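Local coordinates for protein exocyst complex component EXO70 (PDB 2B1E) that serves in the exocyst complex, which tethers secretory vesicles to sites of exocytosis, and plays a role in assembly of that complex, at residues 104-109 against 183-188. Residues are numbered along the deposited sequence; the frame is centred on the assembly and turned at random.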
ATOM      1  N   ILE A 104      16.868  -7.708 -20.482  1.00 30.61           N
ATOM      2  CA  ILE A 104      17.028  -7.264 -21.864  1.00 31.20           C
ATOM      3  C   ILE A 104      15.709  -7.456 -22.606  1.00 32.20           C
ATOM      4  O   ILE A 104      15.184  -6.522 -23.214  1.00 32.09           O
ATOM      5  CB  ILE A 104      18.139  -8.062 -22.587  1.00 32.37           C
ATOM      6  CG1 ILE A 104      19.501  -7.717 -21.977  1.00 31.66           C
ATOM      7  CG2 ILE A 104      18.103  -7.771 -24.089  1.00 32.67           C
ATOM      8  CD1 ILE A 104      20.640  -8.570 -22.480  1.00 33.29           C
ATOM      9  N   ASN A 105      15.174  -8.672 -22.547  1.00 32.20           N
ATOM     10  CA  ASN A 105      13.910  -8.981 -23.204  1.00 32.91           C
ATOM     11  C   ASN A 105      12.827  -8.015 -22.731  1.00 32.79           C
ATOM     12  O   ASN A 105      12.062  -7.480 -23.535  1.00 31.59           O
ATOM     13  CB  ASN A 105      13.498 -10.420 -22.890  1.00 34.03           C
ATOM     14  CG  ASN A 105      14.456 -11.433 -23.469  1.00 34.03           C
ATOM     15  OD1 ASN A 105      14.261 -11.925 -24.583  1.00 37.86           O
ATOM     16  ND2 ASN A 105      15.513 -11.737 -22.728  1.00 32.50           N
ATOM     17  N   ILE A 106      12.769  -7.795 -21.421  1.00 33.56           N
ATOM     18  CA  ILE A 106      11.780  -6.888 -20.847  1.00 35.96           C
ATOM     19  C   ILE A 106      11.922  -5.488 -21.443  1.00 37.53           C
ATOM     20  O   ILE A 106      10.964  -4.929 -21.978  1.00 37.79           O
ATOM     21  CB  ILE A 106      11.937  -6.791 -19.316  1.00 35.29           C
ATOM     22  CG1 ILE A 106      11.571  -8.129 -18.671  1.00 34.09           C
ATOM     23  CG2 ILE A 106      11.059  -5.675 -18.770  1.00 36.00           C
ATOM     24  CD1 ILE A 106      11.761  -8.151 -17.173  1.00 32.71           C
ATOM     25  N   THR A 107      13.124  -4.930 -21.351  1.00 39.37           N
ATOM     26  CA  THR A 107      13.385  -3.598 -21.878  1.00 41.31           C
ATOM     27  C   THR A 107      13.063  -3.513 -23.365  1.00 41.90           C
ATOM     28  O   THR A 107      12.481  -2.530 -23.822  1.00 42.97           O
ATOM     29  CB  THR A 107      14.857  -3.194 -21.652  1.00 42.30           C
ATOM     30  OG1 THR A 107      15.127  -3.163 -20.245  1.00 43.37           O
ATOM     31  CG2 THR A 107      15.136  -1.820 -22.246  1.00 43.17           C
ATOM     32  N   LYS A 108      13.430  -4.548 -24.115  1.00 41.85           N
ATOM     33  CA  LYS A 108      13.184  -4.577 -25.555  1.00 42.94           C
ATOM     34  C   LYS A 108      11.784  -5.065 -25.917  1.00 42.73           C
ATOM     35  O   LYS A 108      11.417  -5.101 -27.092  1.00 43.07           O
ATOM     36  CB  LYS A 108      14.217  -5.466 -26.249  1.00 43.96           C
ATOM     37  CG  LYS A 108      15.640  -4.946 -26.191  1.00 46.52           C
ATOM     38  CD  LYS A 108      15.767  -3.603 -26.896  1.00 48.89           C
ATOM     39  CE  LYS A 108      17.222  -3.188 -27.021  1.00 49.36           C
ATOM     40  NZ  LYS A 108      17.998  -4.208 -27.781  1.00 51.32           N
ATOM     41  N   LYS A 109      11.005  -5.441 -24.909  1.00 42.09           N
ATOM     42  CA  LYS A 109       9.652  -5.933 -25.135  1.00 40.48           C
ATOM     43  C   LYS A 109       9.601  -7.120 -26.095  1.00 39.39           C
ATOM     44  O   LYS A 109       8.747  -7.182 -26.981  1.00 39.07           O
ATOM     45  CB  LYS A 109       8.756  -4.803 -25.653  1.00 42.31           C
ATOM     46  CG  LYS A 109       8.484  -3.724 -24.612  1.00 43.80           C
ATOM     47  CD  LYS A 109       7.428  -2.738 -25.085  1.00 46.91           C
ATOM     48  CE  LYS A 109       7.122  -1.698 -24.013  1.00 46.98           C
ATOM     49  NZ  LYS A 109       8.311  -0.861 -23.681  1.00 47.93           N
ATOM     50  N   TYR A 183      12.527  -8.314 -11.366  1.00 32.02           N
ATOM     51  CA  TYR A 183      12.658  -9.687 -10.897  1.00 29.10           C
ATOM     52  C   TYR A 183      11.292 -10.355 -10.926  1.00 28.98           C
ATOM     53  O   TYR A 183      11.164 -11.514 -11.336  1.00 28.37           O
ATOM     54  CB  TYR A 183      13.204  -9.714  -9.469  1.00 28.21           C
ATOM     55  CG  TYR A 183      13.534 -11.105  -8.966  1.00 27.82           C
ATOM     56  CD1 TYR A 183      14.818 -11.632  -9.099  1.00 28.20           C
ATOM     57  CD2 TYR A 183      12.553 -11.903  -8.371  1.00 27.54           C
ATOM     58  CE1 TYR A 183      15.119 -12.920  -8.650  1.00 26.55           C
ATOM     59  CE2 TYR A 183      12.841 -13.191  -7.921  1.00 26.51           C
ATOM     60  CZ  TYR A 183      14.125 -13.691  -8.061  1.00 27.08           C
ATOM     61  OH  TYR A 183      14.412 -14.959  -7.600  1.00 26.61           O
ATOM     62  N   THR A 184      10.275  -9.616 -10.487  1.00 26.61           N
ATOM     63  CA  THR A 184       8.909 -10.121 -10.462  1.00 26.25           C
ATOM     64  C   THR A 184       8.372 -10.334 -11.871  1.00 26.92           C
ATOM     65  O   THR A 184       7.805 -11.386 -12.174  1.00 27.84           O
ATOM     66  CB  THR A 184       7.959  -9.154  -9.727  1.00 25.89           C
ATOM     67  OG1 THR A 184       8.276  -9.138  -8.329  1.00 26.01           O
ATOM     68  CG2 THR A 184       6.514  -9.595  -9.903  1.00 26.42           C
ATOM     69  N   GLU A 185       8.555  -9.335 -12.728  1.00 25.10           N
ATOM     70  CA  GLU A 185       8.075  -9.425 -14.099  1.00 25.78           C
ATOM     71  C   GLU A 185       8.726 -10.604 -14.813  1.00 24.16           C
ATOM     72  O   GLU A 185       8.068 -11.324 -15.569  1.00 23.31           O
ATOM     73  CB  GLU A 185       8.375  -8.131 -14.859  1.00 25.92           C
ATOM     74  CG  GLU A 185       7.626  -8.010 -16.172  1.00 31.68           C
ATOM     75  CD  GLU A 185       8.088  -6.831 -17.012  1.00 33.35           C
ATOM     76  OE1 GLU A 185       8.286  -5.733 -16.448  1.00 36.89           O
ATOM     77  OE2 GLU A 185       8.245  -7.001 -18.238  1.00 36.07           O
ATOM     78  N   ALA A 186      10.020 -10.803 -14.569  1.00 22.61           N
ATOM     79  CA  ALA A 186      10.746 -11.904 -15.192  1.00 21.21           C
ATOM     80  C   ALA A 186      10.149 -13.227 -14.724  1.00 20.65           C
ATOM     81  O   ALA A 186       9.852 -14.111 -15.530  1.00 22.42           O
ATOM     82  CB  ALA A 186      12.223 -11.836 -14.818  1.00 21.21           C
ATOM     83  N   LEU A 187       9.975 -13.348 -13.416  1.00 19.25           N
ATOM     84  CA  LEU A 187       9.405 -14.544 -12.809  1.00 22.09           C
ATOM     85  C   LEU A 187       8.014 -14.873 -13.361  1.00 22.75           C
ATOM     86  O   LEU A 187       7.663 -16.040 -13.538  1.00 23.38           O
ATOM     87  CB  LEU A 187       9.328 -14.366 -11.294  1.00 19.86           C
ATOM     88  CG  LEU A 187       8.680 -15.525 -10.537  1.00 21.15           C
ATOM     89  CD1 LEU A 187       9.386 -16.837 -10.896  1.00 20.58           C
ATOM     90  CD2 LEU A 187       8.747 -15.258  -9.041  1.00 20.97           C
ATOM     91  N   LEU A 188       7.225 -13.843 -13.638  1.00 22.62           N
ATOM     92  CA  LEU A 188       5.885 -14.047 -14.162  1.00 22.32           C
ATOM     93  C   LEU A 188       5.939 -14.624 -15.577  1.00 22.79           C
ATOM     94  O   LEU A 188       5.114 -15.459 -15.949  1.00 21.34           O
ATOM     95  CB  LEU A 188       5.111 -12.724 -14.138  1.00 22.70           C
ATOM     96  CG  LEU A 188       4.880 -12.186 -12.721  1.00 23.23           C
ATOM     97  CD1 LEU A 188       4.293 -10.777 -12.770  1.00 23.36           C
ATOM     98  CD2 LEU A 188       3.963 -13.126 -11.975  1.00 22.79           C
TER
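Glu185 and Ala186 receive the side chain of Ile106, the one residue of 104-109 that touches 183-188, where the short helix 102-108 meets the long helix 180-201. The scale is small: 137 Å² is buried, both sides summed, and the nearest CA pair, Ile106 CA to Ala186 CA, is 7.6 Å apart. Ile106 also serves its own helix end, since its O accepts a bond from Lys109 N in a Schellman motif.

Glu185 reaches toward the short helix with its CG anti to the backbone N (chi1 -166°) and the chain extended beyond, which brings one face of the carboxylate under Ile106, approaching from the opposite direction. Ile106 CD1 stands almost straight above Glu185 CD and Ile106 CG1 almost straight above OE2. The CG2 methyl is on the same side but tilted off, meeting only the carboxylate. Its 3.2 Å to Glu185 OE2 is the closest approach, a tight carbon-to-oxygen contact and not a hydrogen bond. The other branch crosses the carboxylate and reaches back, Ile106 CD1 meeting Glu185 CB at 4.1 Å.

At Ala186 the contact is thinner. Ile106 CD1 stands 4.1 Å from Ala186 N and 4.4 Å from Ala186 CB, a loose apolar touch. The Ala186 methyl also packs on Met155 and on Leu158 of a loop, so Ile106 arrives at the margin of packing that continues with helix 136-155. Deeper still, Leu187 rests on Met155, Tyr224 and Val256, within the rod of stacked helices.

No hydrogen bond or salt bridge joins the two segments. Cohesion thus rests on van der Waals contact, and the carboxylate finds no polar partner across it; as Glu185 is exposed, solvent probably meets its charge.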